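PDB 3TSA: NDP-rhamnosyltransferase from Saccharopolyspora spinosa, which is a glycosyltransferase of the GT-B fold, built from two Rossmann-like halves, each around a parallel beta sheet. Local coordinates for residues A[219-227]-A[237-245]. Numbering follows the deposited sequence.
Sequences RRVCICMGR and PLLRAVAAA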
ATOM      1  N   ARG A 219     -16.158 -25.490 -15.561  1.00 12.74           N
ATOM      2  CA  ARG A 219     -16.748 -24.103 -15.658  1.00 13.45           C
ATOM      3  C   ARG A 219     -16.516 -23.452 -14.293  1.00 13.81           C
ATOM      4  O   ARG A 219     -17.188 -23.828 -13.281  1.00 15.22           O
ATOM      5  CB  ARG A 219     -18.263 -24.275 -15.884  1.00 14.75           C
ATOM      6  CG  ARG A 219     -18.596 -25.304 -16.973  1.00 13.06           C
ATOM      7  CD  ARG A 219     -17.828 -24.900 -18.333  1.00 14.99           C
ATOM      8  NE  ARG A 219     -18.320 -23.629 -18.912  1.00 17.71           N
ATOM      9  CZ  ARG A 219     -19.510 -23.432 -19.482  1.00 16.38           C
ATOM     10  NH1 ARG A 219     -19.813 -22.240 -20.024  1.00 14.55           N
ATOM     11  NH2 ARG A 219     -20.396 -24.420 -19.564  1.00 15.61           N
ATOM     12  N   ARG A 220     -15.554 -22.539 -14.221  1.00 12.92           N
ATOM     13  CA  ARG A 220     -15.130 -22.057 -12.916  1.00 13.14           C
ATOM     14  C   ARG A 220     -16.038 -20.898 -12.472  1.00 14.78           C
ATOM     15  O   ARG A 220     -16.198 -19.892 -13.191  1.00 13.40           O
ATOM     16  CB  ARG A 220     -13.665 -21.606 -12.999  1.00 15.48           C
ATOM     17  CG  ARG A 220     -13.111 -21.201 -11.670  1.00 17.46           C
ATOM     18  CD  ARG A 220     -11.538 -21.089 -11.707  1.00 17.48           C
ATOM     19  NE  ARG A 220     -10.833 -22.352 -11.826  1.00 15.81           N
ATOM     20  CZ  ARG A 220      -9.522 -22.434 -12.035  1.00 22.67           C
ATOM     21  NH1 ARG A 220      -8.828 -21.320 -12.144  1.00 20.29           N
ATOM     22  NH2 ARG A 220      -8.913 -23.590 -12.174  1.00 27.41           N
ATOM     23  N   VAL A 221     -16.666 -21.039 -11.311  1.00 12.16           N
ATOM     24  CA  VAL A 221     -17.582 -20.069 -10.758  1.00 12.07           C
ATOM     25  C   VAL A 221     -16.974 -19.648  -9.432  1.00 14.23           C
ATOM     26  O   VAL A 221     -16.720 -20.498  -8.561  1.00 14.23           O
ATOM     27  CB  VAL A 221     -18.934 -20.786 -10.503  1.00 11.92           C
ATOM     28  CG1 VAL A 221     -19.937 -19.902  -9.656  1.00 18.38           C
ATOM     29  CG2 VAL A 221     -19.564 -21.155 -11.854  1.00 14.50           C
ATOM     30  N   CYS A 222     -16.744 -18.336  -9.220  1.00 13.57           N
ATOM     31  CA  CYS A 222     -16.261 -17.889  -7.921  1.00 13.99           C
ATOM     32  C   CYS A 222     -17.439 -17.395  -7.049  1.00 13.67           C
ATOM     33  O   CYS A 222     -18.212 -16.540  -7.515  1.00 15.05           O
ATOM     34  CB  CYS A 222     -15.223 -16.772  -8.093  1.00 13.78           C
ATOM     35  SG  CYS A 222     -14.654 -15.967  -6.560  1.00 16.55           S
ATOM     36  N   ILE A 223     -17.471 -17.780  -5.781  1.00 11.96           N
ATOM     37  CA  ILE A 223     -18.440 -17.294  -4.810  1.00 12.32           C
ATOM     38  C   ILE A 223     -17.632 -16.476  -3.847  1.00 14.55           C
ATOM     39  O   ILE A 223     -16.707 -16.997  -3.197  1.00 14.93           O
ATOM     40  CB  ILE A 223     -19.163 -18.471  -4.066  1.00 11.19           C
ATOM     41  CG1 ILE A 223     -19.960 -19.288  -5.065  1.00 13.18           C
ATOM     42  CG2 ILE A 223     -19.995 -17.894  -2.892  1.00 10.45           C
ATOM     43  CD1 ILE A 223     -20.378 -20.667  -4.400  1.00 13.80           C
ATOM     44  N   CYS A 224     -17.942 -15.165  -3.796  1.00 14.36           N
ATOM     45  CA  CYS A 224     -17.145 -14.222  -3.024  1.00 16.30           C
ATOM     46  C   CYS A 224     -18.096 -13.302  -2.251  1.00 18.00           C
ATOM     47  O   CYS A 224     -18.942 -12.557  -2.867  1.00 15.79           O
ATOM     48  CB  CYS A 224     -16.268 -13.449  -3.971  1.00 15.90           C
ATOM     49  SG  CYS A 224     -15.166 -12.347  -2.981  1.00 21.67           S
ATOM     50  N   MET A 225     -18.066 -13.484  -0.930  1.00 18.29           N
ATOM     51  CA  MET A 225     -18.887 -12.721   0.032  1.00 20.30           C
ATOM     52  C   MET A 225     -17.957 -12.234   1.162  1.00 18.89           C
ATOM     53  O   MET A 225     -17.136 -13.027   1.654  1.00 22.45           O
ATOM     54  CB  MET A 225     -20.057 -13.574   0.556  1.00 20.21           C
ATOM     55  CG  MET A 225     -21.032 -13.735  -0.563  1.00 24.71           C
ATOM     56  SD  MET A 225     -22.312 -14.847  -0.111  1.00 27.53           S
ATOM     57  CE  MET A 225     -22.993 -15.231  -1.745  1.00 24.56           C
ATOM     58  N   GLY A 226     -18.034 -10.945   1.503  1.00 19.64           N
ATOM     59  CA  GLY A 226     -17.159 -10.367   2.550  1.00 19.87           C
ATOM     60  C   GLY A 226     -17.617 -10.534   4.006  1.00 21.41           C
ATOM     61  O   GLY A 226     -18.704 -11.052   4.298  1.00 17.29           O
ATOM     62  N   ARG A 227     -16.744 -10.140   4.918  1.00 20.35           N
ATOM     63  CA  ARG A 227     -17.018 -10.191   6.306  1.00 21.69           C
ATOM     64  C   ARG A 227     -18.264  -9.405   6.665  1.00 21.35           C
ATOM     65  O   ARG A 227     -19.117  -9.881   7.441  1.00 20.95           O
ATOM     66  CB  ARG A 227     -15.788  -9.593   6.976  1.00 23.05           C
ATOM     67  CG  ARG A 227     -15.806  -9.560   8.467  1.00 25.34           C
ATOM     68  CD  ARG A 227     -14.423  -9.198   8.951  1.00 25.31           C
ATOM     69  NE  ARG A 227     -13.619 -10.436   8.991  1.00 33.05           N
ATOM     70  CZ  ARG A 227     -12.334 -10.534   8.648  1.00 37.41           C
ATOM     71  NH1 ARG A 227     -11.695  -9.468   8.222  1.00 39.70           N
ATOM     72  NH2 ARG A 227     -11.700 -11.724   8.720  1.00 39.54           N
ATOM     73  N   PRO A 237     -26.752 -16.949   2.543  1.00 16.53           N
ATOM     74  CA  PRO A 237     -26.415 -16.646   1.124  1.00 14.57           C
ATOM     75  C   PRO A 237     -25.207 -17.466   0.606  1.00 16.15           C
ATOM     76  O   PRO A 237     -25.230 -17.971  -0.537  1.00 16.18           O
ATOM     77  CB  PRO A 237     -26.215 -15.135   1.108  1.00 13.23           C
ATOM     78  CG  PRO A 237     -25.808 -14.810   2.475  1.00 16.70           C
ATOM     79  CD  PRO A 237     -26.610 -15.743   3.385  1.00 16.55           C
ATOM     80  N   LEU A 238     -24.298 -17.789   1.523  1.00 15.77           N
ATOM     81  CA  LEU A 238     -23.132 -18.611   1.184  1.00 15.35           C
ATOM     82  C   LEU A 238     -23.591 -20.043   0.955  1.00 15.96           C
ATOM     83  O   LEU A 238     -23.230 -20.667  -0.050  1.00 15.73           O
ATOM     84  CB  LEU A 238     -22.096 -18.573   2.293  1.00 16.46           C
ATOM     85  CG  LEU A 238     -20.736 -19.257   2.077  1.00 15.99           C
ATOM     86  CD1 LEU A 238     -19.972 -18.695   0.841  1.00 17.78           C
ATOM     87  CD2 LEU A 238     -19.881 -19.203   3.374  1.00 16.80           C
ATOM     88  N   LEU A 239     -24.415 -20.563   1.856  1.00 14.64           N
ATOM     89  CA  LEU A 239     -24.813 -21.973   1.706  1.00 15.42           C
ATOM     90  C   LEU A 239     -25.612 -22.089   0.427  1.00 14.74           C
ATOM     91  O   LEU A 239     -25.485 -23.109  -0.314  1.00 15.82           O
ATOM     92  CB  LEU A 239     -25.705 -22.345   2.909  1.00 15.63           C
ATOM     93  CG  LEU A 239     -24.924 -22.423   4.224  1.00 21.84           C
ATOM     94  CD1 LEU A 239     -25.870 -22.656   5.461  1.00 27.36           C
ATOM     95  CD2 LEU A 239     -23.807 -23.503   4.095  1.00 26.70           C
ATOM     96  N   ARG A 240     -26.485 -21.090   0.187  1.00 14.59           N
ATOM     97  CA  ARG A 240     -27.356 -21.132  -0.993  1.00 14.29           C
ATOM     98  C   ARG A 240     -26.531 -21.122  -2.242  1.00 14.37           C
ATOM     99  O   ARG A 240     -26.812 -21.883  -3.153  1.00 11.95           O
ATOM    100  CB  ARG A 240     -28.359 -19.973  -1.040  1.00 13.82           C
ATOM    101  CG  ARG A 240     -29.514 -20.164  -0.043  1.00 14.29           C
ATOM    102  CD  ARG A 240     -30.194 -18.866   0.415  1.00 15.95           C
ATOM    103  NE  ARG A 240     -31.276 -19.168   1.406  1.00 16.12           N
ATOM    104  CZ  ARG A 240     -31.884 -18.255   2.180  1.00 14.42           C
ATOM    105  NH1 ARG A 240     -31.508 -17.007   2.208  1.00 18.34           N
ATOM    106  NH2 ARG A 240     -32.816 -18.672   3.042  1.00 20.66           N
ATOM    107  N   ALA A 241     -25.507 -20.283  -2.305  1.00 15.31           N
ATOM    108  CA  ALA A 241     -24.682 -20.213  -3.534  1.00 14.29           C
ATOM    109  C   ALA A 241     -23.848 -21.451  -3.736  1.00 15.12           C
ATOM    110  O   ALA A 241     -23.672 -21.892  -4.865  1.00 15.57           O
ATOM    111  CB  ALA A 241     -23.720 -18.950  -3.476  1.00 14.96           C
ATOM    112  N   VAL A 242     -23.286 -21.984  -2.650  1.00 16.04           N
ATOM    113  CA  VAL A 242     -22.425 -23.207  -2.726  1.00 15.28           C
ATOM    114  C   VAL A 242     -23.288 -24.393  -3.238  1.00 14.74           C
ATOM    115  O   VAL A 242     -22.863 -25.144  -4.110  1.00 15.84           O
ATOM    116  CB  VAL A 242     -21.816 -23.541  -1.369  1.00 15.98           C
ATOM    117  CG1 VAL A 242     -21.238 -24.980  -1.416  1.00 18.93           C
ATOM    118  CG2 VAL A 242     -20.656 -22.550  -1.164  1.00 17.16           C
ATOM    119  N   ALA A 243     -24.515 -24.498  -2.745  1.00 14.43           N
ATOM    120  CA  ALA A 243     -25.398 -25.613  -3.167  1.00 16.05           C
ATOM    121  C   ALA A 243     -25.780 -25.459  -4.641  1.00 17.12           C
ATOM    122  O   ALA A 243     -25.632 -26.390  -5.467  1.00 19.89           O
ATOM    123  CB  ALA A 243     -26.650 -25.615  -2.313  1.00 14.66           C
ATOM    124  N   ALA A 244     -26.223 -24.264  -5.037  1.00 16.58           N
ATOM    125  CA  ALA A 244     -26.607 -24.074  -6.411  1.00 16.49           C
ATOM    126  C   ALA A 244     -25.406 -24.309  -7.363  1.00 16.45           C
ATOM    127  O   ALA A 244     -25.585 -24.953  -8.444  1.00 16.98           O
ATOM    128  CB  ALA A 244     -27.175 -22.669  -6.562  1.00 15.89           C
ATOM    129  N   ALA A 245     -24.230 -23.802  -7.009  1.00 15.97           N
ATOM    130  CA  ALA A 245     -23.086 -23.905  -7.926  1.00 17.65           C
ATOM    131  C   ALA A 245     -22.602 -25.348  -7.993  1.00 20.89           C
ATOM    132  O   ALA A 245     -22.363 -25.875  -9.083  1.00 21.15           O
ATOM    133  CB  ALA A 245     -21.896 -22.970  -7.521  1.00 20.12           C
TER
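The carbonyl oxygen of A241 meets two groups. It accepts the helical hydrogen bond from A245 N at 2.9 Å. The methyl CD1 of I223 also rests against it, with CD1 3.5 Å from A241 O. The oxygen is thus satisfied within the helix, and the isoleucine touches it by packing alone.

I223 is the central side chain of the contact. Its CG1 lies anti to the carbonyl carbon (chi1 -63°) and the chain runs on extended, which carries CD1 down onto the helix. There CD1 reaches A241 CB at 3.9 Å. It also touches V242 CG2, and A245 CB borders it further along. The other branch, CG2, turns toward the start of the helix segment. It meets L238 CD1 at 3.8 Å, the two side chains lying at a slant to each other.

M225 follows the strand end and covers the first turn. Its extended chain lays SD over the P237–L238 peptide, 3.9 Å from L238 N. CE sits 3.7 Å from P237 O, which already accepts A241 N. At the other end, V221 CG1 touches A245 CB at 4.2 Å. The methyls of A241 and A245 point toward the strand and receive I223 and V221.

The axes of strand 219-224 and helix segment 237-245 are nearly antiparallel (172°). They approach to 9.5 Å. V221, I223 and A241 also touch I291 of the neighbouring strand 289-292, while F346 of helix 343-354 packs on A241. The chain then returns into strand 251-256, parallel to 219-224 and next to it. Helices 227-233 and 236-246 both lie in the connection, and 236-246 is the one packed on strand 219-224 here. Together they form a beta-alpha-beta crossover, the first of the C-terminal Rossmann-like sheet of this GT-B fold.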